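PDB 3GG8: pyruvate kinase from Toxoplasma gondii, which catalyses the last step of glycolysis, transferring the phosphoryl group of phosphoenolpyruvate to ADP to give pyruvate and ATP. Local coordinates for residues L202-E207 and A233-Y238; L195-V200 and E257-L262; L67-G72 and L214-P219; Y238-L243 and E271-M276. One frame throughout, in Å; residues are numbered along the deposited sequence.

Interaction 1: residues L202-E207 and A233-Y238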
# COMPACT_ATOMS: atom_id res chain seq x y z
N LEU C 202 -18.42 24.33 39.45
CA LEU C 202 -17.54 25.38 39.95
C LEU C 202 -16.80 25.98 38.76
O LEU C 202 -16.45 25.25 37.82
CB LEU C 202 -16.53 24.80 40.95
CG LEU C 202 -17.08 24.19 42.24
CD1 LEU C 202 -15.95 23.64 43.05
CD2 LEU C 202 -17.91 25.21 43.04
N PRO C 203 -16.57 27.30 38.79
CA PRO C 203 -15.82 27.99 37.76
C PRO C 203 -14.41 27.41 37.61
O PRO C 203 -13.69 27.26 38.59
CB PRO C 203 -15.76 29.45 38.25
CG PRO C 203 -16.12 29.42 39.68
CD PRO C 203 -17.06 28.25 39.82
N VAL C 204 -14.06 27.08 36.38
CA VAL C 204 -12.76 26.56 36.03
C VAL C 204 -11.71 27.64 36.24
O VAL C 204 -10.64 27.37 36.77
CB VAL C 204 -12.76 25.94 34.60
CG1 VAL C 204 -11.33 25.69 34.10
CG2 VAL C 204 -13.55 24.62 34.61
N ILE C 205 -12.03 28.87 35.86
CA ILE C 205 -11.15 30.00 36.10
C ILE C 205 -11.92 30.93 37.04
O ILE C 205 -12.74 31.72 36.58
CB ILE C 205 -10.75 30.73 34.75
CG1 ILE C 205 -10.00 29.79 33.78
CG2 ILE C 205 -9.94 31.99 35.00
CD1 ILE C 205 -8.61 29.26 34.26
N GLY C 206 -11.66 30.79 38.34
CA GLY C 206 -12.24 31.66 39.37
C GLY C 206 -11.58 33.04 39.40
O GLY C 206 -10.78 33.36 38.53
N GLU C 207 -11.92 33.85 40.40
CA GLU C 207 -11.32 35.19 40.51
C GLU C 207 -9.82 35.13 40.78
O GLU C 207 -9.05 35.96 40.28
CB GLU C 207 -12.01 36.02 41.60
CG GLU C 207 -13.20 36.85 41.14
CD GLU C 207 -12.87 37.83 40.00
OE1 GLU C 207 -11.71 38.31 39.89
OE2 GLU C 207 -13.78 38.11 39.20
N ALA C 233 -15.16 23.50 26.11
CA ALA C 233 -14.43 24.45 25.27
C ALA C 233 -14.76 25.93 25.57
O ALA C 233 -13.97 26.80 25.24
CB ALA C 233 -14.63 24.13 23.80
N ASP C 234 -15.91 26.19 26.18
CA ASP C 234 -16.21 27.54 26.70
C ASP C 234 -15.20 28.00 27.75
O ASP C 234 -14.99 29.21 27.93
CB ASP C 234 -17.60 27.60 27.34
CG ASP C 234 -18.71 27.56 26.32
OD1 ASP C 234 -19.73 26.93 26.61
OD2 ASP C 234 -18.55 28.16 25.22
N ASP C 235 -14.58 27.06 28.44
CA ASP C 235 -13.52 27.39 29.39
C ASP C 235 -12.32 27.96 28.64
O ASP C 235 -11.73 28.96 29.07
CB ASP C 235 -13.10 26.16 30.20
CG ASP C 235 -14.20 25.63 31.12
OD1 ASP C 235 -15.00 26.43 31.63
OD2 ASP C 235 -14.24 24.41 31.37
N VAL C 236 -11.98 27.35 27.50
CA VAL C 236 -10.85 27.78 26.67
C VAL C 236 -11.12 29.14 26.00
O VAL C 236 -10.24 30.00 26.00
CB VAL C 236 -10.49 26.75 25.58
CG1 VAL C 236 -9.22 27.19 24.87
CG2 VAL C 236 -10.35 25.31 26.17
N ARG C 237 -12.31 29.29 25.42
CA ARG C 237 -12.75 30.57 24.82
C ARG C 237 -12.72 31.70 25.85
O ARG C 237 -12.39 32.85 25.53
CB ARG C 237 -14.15 30.44 24.20
CG ARG C 237 -14.20 29.56 22.95
CD ARG C 237 -15.53 29.59 22.21
NE ARG C 237 -16.48 28.61 22.73
CZ ARG C 237 -16.52 27.32 22.38
NH1 ARG C 237 -15.67 26.81 21.50
NH2 ARG C 237 -17.42 26.52 22.92
N TYR C 238 -13.05 31.35 27.09
CA TYR C 238 -13.07 32.30 28.19
C TYR C 238 -11.68 32.82 28.51
O TYR C 238 -11.49 34.04 28.63
CB TYR C 238 -13.75 31.69 29.43
CG TYR C 238 -13.72 32.64 30.60
CD1 TYR C 238 -14.40 33.86 30.54
CD2 TYR C 238 -13.00 32.34 31.74
CE1 TYR C 238 -14.36 34.76 31.61
CE2 TYR C 238 -12.95 33.22 32.81
CZ TYR C 238 -13.62 34.42 32.74
OH TYR C 238 -13.57 35.29 33.81
O HOH W 1 -13.25 34.57 36.44

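Interaction 2: residues L195-V200 and E257-L262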
# COMPACT_ATOMS: atom_id res chain seq x y z
N LEU C 195 -15.48 13.42 42.04
CA LEU C 195 -16.85 13.06 41.68
C LEU C 195 -16.91 12.36 40.31
O LEU C 195 -17.34 12.97 39.34
CB LEU C 195 -17.69 14.33 41.65
CG LEU C 195 -18.52 14.79 42.85
CD1 LEU C 195 -17.96 14.41 44.23
CD2 LEU C 195 -18.83 16.29 42.73
N PRO C 196 -16.46 11.09 40.24
CA PRO C 196 -16.43 10.33 38.98
C PRO C 196 -17.74 10.42 38.17
O PRO C 196 -18.81 10.19 38.73
CB PRO C 196 -16.20 8.89 39.45
CG PRO C 196 -15.46 9.03 40.73
CD PRO C 196 -15.94 10.30 41.37
N ASN C 197 -17.65 10.77 36.88
CA ASN C 197 -18.82 10.82 35.99
C ASN C 197 -19.83 11.94 36.36
O ASN C 197 -21.00 11.88 35.94
CB ASN C 197 -19.52 9.44 35.97
CG ASN C 197 -20.06 9.06 34.60
OD1 ASN C 197 -19.69 9.64 33.56
ND2 ASN C 197 -20.93 8.06 34.58
N VAL C 198 -19.38 12.94 37.12
CA VAL C 198 -20.24 14.07 37.51
C VAL C 198 -19.55 15.41 37.21
O VAL C 198 -18.41 15.64 37.62
CB VAL C 198 -20.64 14.00 39.02
CG1 VAL C 198 -21.37 15.27 39.46
CG2 VAL C 198 -21.51 12.80 39.30
N LYS C 199 -20.24 16.29 36.49
CA LYS C 199 -19.72 17.62 36.21
C LYS C 199 -19.64 18.47 37.50
O LYS C 199 -20.59 18.53 38.27
CB LYS C 199 -20.58 18.31 35.12
CG LYS C 199 -20.42 19.82 35.06
CD LYS C 199 -20.63 20.39 33.66
CE LYS C 199 -19.86 21.71 33.52
NZ LYS C 199 -19.64 22.15 32.11
N VAL C 200 -18.50 19.11 37.73
CA VAL C 200 -18.33 19.96 38.91
C VAL C 200 -18.82 21.37 38.59
O VAL C 200 -18.29 22.01 37.69
CB VAL C 200 -16.88 19.96 39.44
CG1 VAL C 200 -16.75 20.85 40.67
CG2 VAL C 200 -16.42 18.53 39.77
N GLU C 257 -8.76 16.32 33.12
CA GLU C 257 -8.72 15.70 34.45
C GLU C 257 -9.97 14.93 34.86
O GLU C 257 -9.93 14.20 35.86
CB GLU C 257 -8.43 16.74 35.53
CG GLU C 257 -7.36 17.78 35.18
CD GLU C 257 -6.84 18.49 36.40
OE1 GLU C 257 -6.60 19.71 36.32
OE2 GLU C 257 -6.67 17.84 37.44
N ASN C 258 -11.08 15.10 34.14
CA ASN C 258 -12.29 14.31 34.44
C ASN C 258 -13.07 13.88 33.19
O ASN C 258 -12.59 14.04 32.06
CB ASN C 258 -13.17 15.00 35.52
CG ASN C 258 -13.92 16.23 35.00
OD1 ASN C 258 -13.57 16.81 33.97
ND2 ASN C 258 -14.97 16.62 35.73
N VAL C 259 -14.26 13.31 33.42
CA VAL C 259 -15.14 12.83 32.36
C VAL C 259 -15.64 13.95 31.42
O VAL C 259 -15.72 13.74 30.21
CB VAL C 259 -16.31 11.97 32.94
CG1 VAL C 259 -17.42 11.68 31.89
CG2 VAL C 259 -15.76 10.66 33.51
N GLU C 260 -15.96 15.13 31.97
CA GLU C 260 -16.41 16.27 31.14
C GLU C 260 -15.35 16.70 30.14
O GLU C 260 -15.66 17.01 28.99
CB GLU C 260 -16.81 17.48 31.99
CG GLU C 260 -18.11 17.34 32.75
CD GLU C 260 -19.31 17.09 31.86
OE1 GLU C 260 -19.61 17.91 30.95
OE2 GLU C 260 -19.98 16.06 32.08
N GLY C 261 -14.10 16.74 30.61
CA GLY C 261 -12.95 17.03 29.76
C GLY C 261 -12.85 16.00 28.65
O GLY C 261 -12.74 16.36 27.49
N LEU C 262 -12.92 14.72 29.02
CA LEU C 262 -12.92 13.63 28.06
C LEU C 262 -14.07 13.70 27.06
O LEU C 262 -13.85 13.63 25.85
CB LEU C 262 -12.91 12.29 28.80
CG LEU C 262 -11.64 11.94 29.59
CD1 LEU C 262 -11.86 10.71 30.44
CD2 LEU C 262 -10.44 11.72 28.66
O HOH W 2 -15.38 12.42 36.10
O HOH W 3 -15.62 15.38 38.13
O HOH W 4 -17.14 14.76 35.07

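Interaction 3: residues L67-G72 and L214-P219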
# COMPACT_ATOMS: atom_id res chain seq x y z
N LEU C 67 5.27 26.76 36.59
CA LEU C 67 4.95 27.39 37.86
C LEU C 67 3.58 26.87 38.30
O LEU C 67 2.56 27.19 37.69
CB LEU C 67 4.88 28.89 37.68
CG LEU C 67 6.02 29.63 36.97
CD1 LEU C 67 5.62 31.09 36.76
CD2 LEU C 67 7.33 29.50 37.76
N ASN C 68 3.56 26.05 39.34
CA ASN C 68 2.33 25.54 39.91
C ASN C 68 1.61 26.53 40.83
O ASN C 68 1.92 26.62 42.02
CB ASN C 68 2.57 24.22 40.64
CG ASN C 68 1.29 23.59 41.11
OD1 ASN C 68 0.21 24.15 40.92
ND2 ASN C 68 1.40 22.43 41.75
N PHE C 69 0.61 27.25 40.31
CA PHE C 69 -0.13 28.23 41.12
C PHE C 69 -1.17 27.67 42.09
O PHE C 69 -1.96 28.45 42.65
CB PHE C 69 -0.72 29.34 40.26
CG PHE C 69 0.21 30.51 40.02
CD1 PHE C 69 1.37 30.35 39.27
CD2 PHE C 69 -0.08 31.77 40.54
CE1 PHE C 69 2.23 31.44 39.05
CE2 PHE C 69 0.77 32.86 40.32
CZ PHE C 69 1.93 32.68 39.56
N SER C 70 -1.19 26.35 42.29
CA SER C 70 -1.96 25.77 43.41
C SER C 70 -1.39 26.19 44.78
O SER C 70 -2.08 26.12 45.80
CB SER C 70 -1.97 24.24 43.34
OG SER C 70 -2.68 23.79 42.22
N HIS C 71 -0.11 26.58 44.79
CA HIS C 71 0.60 27.04 45.99
C HIS C 71 1.33 28.31 45.60
O HIS C 71 1.44 28.60 44.42
CB HIS C 71 1.63 25.99 46.43
CG HIS C 71 1.07 24.62 46.58
ND1 HIS C 71 0.04 24.32 47.46
CD2 HIS C 71 1.42 23.45 46.00
CE1 HIS C 71 -0.22 23.03 47.40
NE2 HIS C 71 0.60 22.47 46.52
N GLY C 72 1.84 29.06 46.57
CA GLY C 72 2.68 30.23 46.28
C GLY C 72 1.86 31.47 46.00
O GLY C 72 0.64 31.39 45.98
N LEU C 214 -3.88 37.38 34.54
CA LEU C 214 -3.78 38.76 34.08
C LEU C 214 -2.66 39.53 34.78
O LEU C 214 -1.93 40.27 34.13
CB LEU C 214 -5.10 39.51 34.27
CG LEU C 214 -6.39 39.07 33.56
CD1 LEU C 214 -7.57 39.95 34.03
CD2 LEU C 214 -6.28 39.12 32.03
N ASN C 215 -2.54 39.37 36.10
CA ASN C 215 -1.60 40.17 36.87
C ASN C 215 -0.26 39.51 37.17
O ASN C 215 0.65 40.16 37.68
CB ASN C 215 -2.29 40.74 38.11
CG ASN C 215 -3.49 41.61 37.74
OD1 ASN C 215 -4.58 41.46 38.28
ND2 ASN C 215 -3.29 42.49 36.78
N PHE C 216 -0.12 38.23 36.80
CA PHE C 216 1.17 37.60 36.80
C PHE C 216 1.53 37.10 35.40
O PHE C 216 2.50 37.58 34.80
CB PHE C 216 1.24 36.47 37.83
CG PHE C 216 2.65 35.97 38.07
CD1 PHE C 216 3.39 36.43 39.18
CD2 PHE C 216 3.24 35.06 37.20
CE1 PHE C 216 4.68 35.97 39.40
CE2 PHE C 216 4.54 34.60 37.40
CZ PHE C 216 5.27 35.06 38.51
N GLY C 217 0.75 36.13 34.89
CA GLY C 217 1.03 35.45 33.62
C GLY C 217 1.46 36.39 32.50
O GLY C 217 2.50 36.19 31.87
N ILE C 218 0.67 37.45 32.28
CA ILE C 218 0.96 38.44 31.24
C ILE C 218 2.25 39.27 31.49
O ILE C 218 3.16 39.20 30.66
CB ILE C 218 -0.27 39.37 30.92
CG1 ILE C 218 -1.38 38.58 30.20
CG2 ILE C 218 0.16 40.63 30.13
CD1 ILE C 218 -2.62 39.43 29.76
N PRO C 219 2.33 40.04 32.62
CA PRO C 219 3.51 40.92 32.78
C PRO C 219 4.81 40.21 33.14
O PRO C 219 5.87 40.82 32.98
CB PRO C 219 3.10 41.87 33.92
CG PRO C 219 2.15 41.07 34.74
CD PRO C 219 1.40 40.19 33.75

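Interaction 4: residues Y238-L243 and E271-M276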
# COMPACT_ATOMS: atom_id res chain seq x y z
N TYR C 238 -13.05 31.35 27.09
CA TYR C 238 -13.07 32.30 28.19
C TYR C 238 -11.68 32.82 28.51
O TYR C 238 -11.49 34.04 28.63
CB TYR C 238 -13.75 31.69 29.43
CG TYR C 238 -13.72 32.64 30.60
CD1 TYR C 238 -14.40 33.86 30.54
CD2 TYR C 238 -13.00 32.34 31.74
CE1 TYR C 238 -14.36 34.76 31.61
CE2 TYR C 238 -12.95 33.22 32.81
CZ TYR C 238 -13.62 34.42 32.74
OH TYR C 238 -13.57 35.29 33.81
N ILE C 239 -10.70 31.91 28.62
CA ILE C 239 -9.31 32.32 28.83
C ILE C 239 -8.76 33.18 27.67
O ILE C 239 -8.09 34.19 27.91
CB ILE C 239 -8.38 31.14 29.10
CG1 ILE C 239 -8.86 30.34 30.31
CG2 ILE C 239 -6.94 31.65 29.32
CD1 ILE C 239 -8.51 28.89 30.28
N ARG C 240 -9.07 32.78 26.43
CA ARG C 240 -8.61 33.53 25.26
C ARG C 240 -9.12 34.97 25.24
O ARG C 240 -8.38 35.89 24.90
CB ARG C 240 -8.98 32.81 23.97
CG ARG C 240 -8.43 33.48 22.73
CD ARG C 240 -8.40 32.54 21.55
NE ARG C 240 -7.37 31.51 21.69
CZ ARG C 240 -7.62 30.21 21.79
NH1 ARG C 240 -6.61 29.35 21.89
NH2 ARG C 240 -8.88 29.77 21.78
N GLY C 241 -10.38 35.17 25.61
CA GLY C 241 -10.95 36.52 25.67
C GLY C 241 -10.38 37.30 26.84
O GLY C 241 -10.18 38.52 26.76
N LEU C 242 -10.13 36.59 27.93
CA LEU C 242 -9.47 37.14 29.12
C LEU C 242 -8.08 37.66 28.76
O LEU C 242 -7.74 38.78 29.12
CB LEU C 242 -9.34 36.05 30.17
CG LEU C 242 -9.56 36.29 31.65
CD1 LEU C 242 -10.91 36.98 31.89
CD2 LEU C 242 -9.48 34.94 32.36
N LEU C 243 -7.31 36.84 28.05
CA LEU C 243 -5.94 37.15 27.67
C LEU C 243 -5.85 38.43 26.81
O LEU C 243 -4.94 39.26 26.98
CB LEU C 243 -5.30 35.96 26.94
CG LEU C 243 -4.78 34.80 27.80
CD1 LEU C 243 -4.45 33.58 26.97
CD2 LEU C 243 -3.55 35.21 28.65
N GLU C 271 -10.21 24.33 20.28
CA GLU C 271 -10.05 25.70 20.80
C GLU C 271 -8.67 25.98 21.38
O GLU C 271 -8.29 27.14 21.54
CB GLU C 271 -11.12 26.01 21.86
CG GLU C 271 -12.51 26.29 21.31
CD GLU C 271 -12.57 27.51 20.41
OE1 GLU C 271 -11.56 28.23 20.30
OE2 GLU C 271 -13.64 27.76 19.80
N ALA C 272 -7.94 24.93 21.69
CA ALA C 272 -6.71 25.03 22.46
C ALA C 272 -5.48 25.09 21.57
O ALA C 272 -5.55 24.79 20.37
CB ALA C 272 -6.59 23.85 23.39
N ASP C 273 -4.35 25.45 22.18
CA ASP C 273 -3.07 25.45 21.51
C ASP C 273 -2.31 24.13 21.76
O ASP C 273 -1.28 23.86 21.15
CB ASP C 273 -2.28 26.69 21.92
CG ASP C 273 -3.01 27.98 21.57
OD1 ASP C 273 -3.32 28.18 20.37
OD2 ASP C 273 -3.31 28.79 22.49
N GLY C 274 -2.86 23.29 22.63
CA GLY C 274 -2.25 22.02 23.00
C GLY C 274 -2.93 21.48 24.25
O GLY C 274 -3.78 22.16 24.82
N ILE C 275 -2.55 20.28 24.66
CA ILE C 275 -3.24 19.56 25.73
C ILE C 275 -2.24 19.06 26.79
O ILE C 275 -1.11 18.69 26.46
CB ILE C 275 -4.08 18.34 25.16
CG1 ILE C 275 -5.29 18.82 24.32
CG2 ILE C 275 -4.50 17.32 26.26
CD1 ILE C 275 -6.26 19.79 25.04
N MET C 276 -2.67 19.08 28.05
CA MET C 276 -1.94 18.39 29.11
C MET C 276 -2.84 17.26 29.65
O MET C 276 -3.98 17.50 30.07
CB MET C 276 -1.48 19.35 30.20
CG MET C 276 -0.71 18.68 31.33
SD MET C 276 -0.20 19.73 32.68
CE MET C 276 0.72 21.04 31.84

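Interaction 1: residues L202-E207 and A233-Y238
With its ring swung anti to the backbone N (chi1 178°), Tyr-238 reaches from helix 233-243 to Ile-205, while Val-204, whose CG1 is anti to its own N (chi1 167°), turns the other branch, CG2, onto Asp-235. In the first pair the branched CB of Ile-205 lies at the rim of the phenol ring, close to the ring plane, and meets CE2 of Tyr-238 at 3.8 Å; CG2 of Ile-205 comes to 3.9 Å from the same CE2. CG1 of Ile-205 turns off to pack on Ile-239, and CG2 also touches Leu-242. In the second pair Val-204 and Asp-235 cross at about a right angle, CG2 of Val-204 standing 3.3 Å from OD2 of Asp-235. This is a contact of methyl with carboxylate and not a polar bond: OD2 accepts from the backbone N atoms of Gln-231 and Ser-232, just ahead of Ala-233 in the sequence. Polar linkage between the segments is left to water 1, which donates to O of Ile-205 at 2.9 Å and is hydrogen-bonded to OH of Tyr-238 at 2.7 Å. The ring touches the loop directly by its rim, and its hydroxyl reaches it only through the water. Gly-206, at the N-cap of helix 207-217, ends the loop, so the contact sets this loop against the next outer helix, 233-243, in the outer layer of the TIM barrel.

Interaction 2: residues L195-V200 and E257-L262
Asn-197, at the third position of the type II beta turn Leu-195 to Val-198, faces Val-259 in the first turn of helix 259-263, which follows a strand of the TIM barrel; the turn belongs to the loop after strand 193-194 of the neighbouring mixed sheet. OD1 of Asn-197 meets CG1 of Val-259 at 3.5 Å, while CG2 of Val-259 lies 3.9 Å from the backbone N of Asn-197. Val-259 also packs on Leu-25 of the second subunit. Next to it Lys-199 and Glu-260 cross at about a right angle, with CB of Lys-199 3.6 Å from CG of Glu-260. The charge relation is looser: the glutamate chain folds back at chi2 (-59°) and the lysine runs past it, extended, leaving NZ of Lys-199 4.4 Å from OE1 of Glu-260, too far for a salt bridge. No direct hydrogen bond spans the segments; waters do. Water 2 accepts from the backbone N atoms of both Asn-197 and Val-259, and water 4 links O of Val-198 weakly to N of Glu-260. Asn-258 is the N-cap; its OD1 accepts a weak bond from N of Gly-261, and its ND2 serves OE1 of Gln-231. That same ND2 donates at 2.8 Å to water 3, which lies 2.8 Å from O of Val-198 and can donate to it, though it has more acceptors in reach than protons.

Interaction 3: residues L67-G72 and L214-P219
Two phenylalanines from backbones about 10 Å apart dominate the contact: Phe-69 directs its ring edge at the face of Phe-216 in a T-shaped pair. The ring centroids are 5.1 Å apart and the planes are inclined at 63°, so the T is tilted. CZ of Phe-69 makes the closest approach, 3.6 Å from CD2 of Phe-216, and sits over the face of that ring, displaced toward its rim. Phe-216 spans the gap because its CG lies anti to the backbone N (chi1 -168°). Leu-67 adds a second touch from strand 62-68, bringing CD1 within 3.7 Å of CE2 of Phe-216 as the two side chains cross at about a right angle. Both rings have further aromatic company on helix 74-90, Phe-69 stacking with His-77 and Phe-216 meeting His-74 edge-to-face. Beside the pair, Asn-68 forms an Asx turn, OD1 accepting from N of Ser-70 at 2.9 Å in the turn that follows. The contact therefore ties the C-terminal part of a TIM-barrel strand to helix 207-217 on the outside. With all three touching residues buried and no hydrogen bond between the segments, its cohesion rests on dispersion and on the weak electrostatics of ring C-H against ring face.

Interaction 4: residues Y238-L243 and E271-M276
The 238-243 part of helix 233-243 and the turn after helix 265-271 keep their backbones well apart, the nearest CA atoms, those of Arg-240 and Glu-271, being 9.1 Å from each other, and the arginine side chain bridges the interval. CG of Arg-240 is anti to the backbone N (chi1 -175°) and the chain bends at chi3, which carries the guanidinium end-on to the backbone carbonyl of Glu-271. NH1 and NH2 of Arg-240 donate to O of Glu-271 at 2.8 and 2.7 Å. The fork has N-H...O angles of 137° and 141°, so neither bond is straight, but the oxygen lies near the guanidinium plane. NH1 approaches nearly in line with the C=O bond, and NH2 comes in the carbonyl plane. These bonds belong to one of two deposited conformers of Arg-240, so the network is probably not permanently occupied. The carbonyl belongs to the last turn of helix 265-271, where Ala-272 is the first residue to leave helical angles. In the TIM barrel this is the passage from an outer helix into the next strand, 275-278, and Arg-240 reaches it from helix 233-243. Two carboxylates flank the fork. NH2 of Arg-240 forms a salt bridge with OE1 of Glu-271 at 3.4 Å, while OE2 of Glu-271 engages Arg-237, one turn earlier on the helix. NH1 of Arg-240 makes a weak, charged hydrogen bond to OD2 of Asp-273, also at 3.4 Å. That carboxylate stands nearly perpendicular to the guanidinium, and OD2 of Asp-273 also accepts from the backbone N of Ile-252 on strand 251-256.

All four contacts lie in the barrel domain, around its closed eight-stranded parallel sheet. Interactions 1 and 4 are closest, with centres 9 Å apart; they share Tyr-238 on helix 233-243 and touch through the salt bridge between Arg-237 and Glu-271. Interaction 1 is nested within the loop closed by interaction 2, about 15 Å away between centres. Interaction 3 lies about 16 Å, centre to centre, from both 1 and 4, and touches 4 where Leu-214 and Ile-218 pack on Leu-242 and Leu-243. Along the chain, 1 and 3 each close before 4 opens, 3 crosses 1 and 2, and 2 crosses 4. Helices 207-217 and 233-243 are consecutive outer helices of the barrel, while interaction 2 adjoins the second subunit.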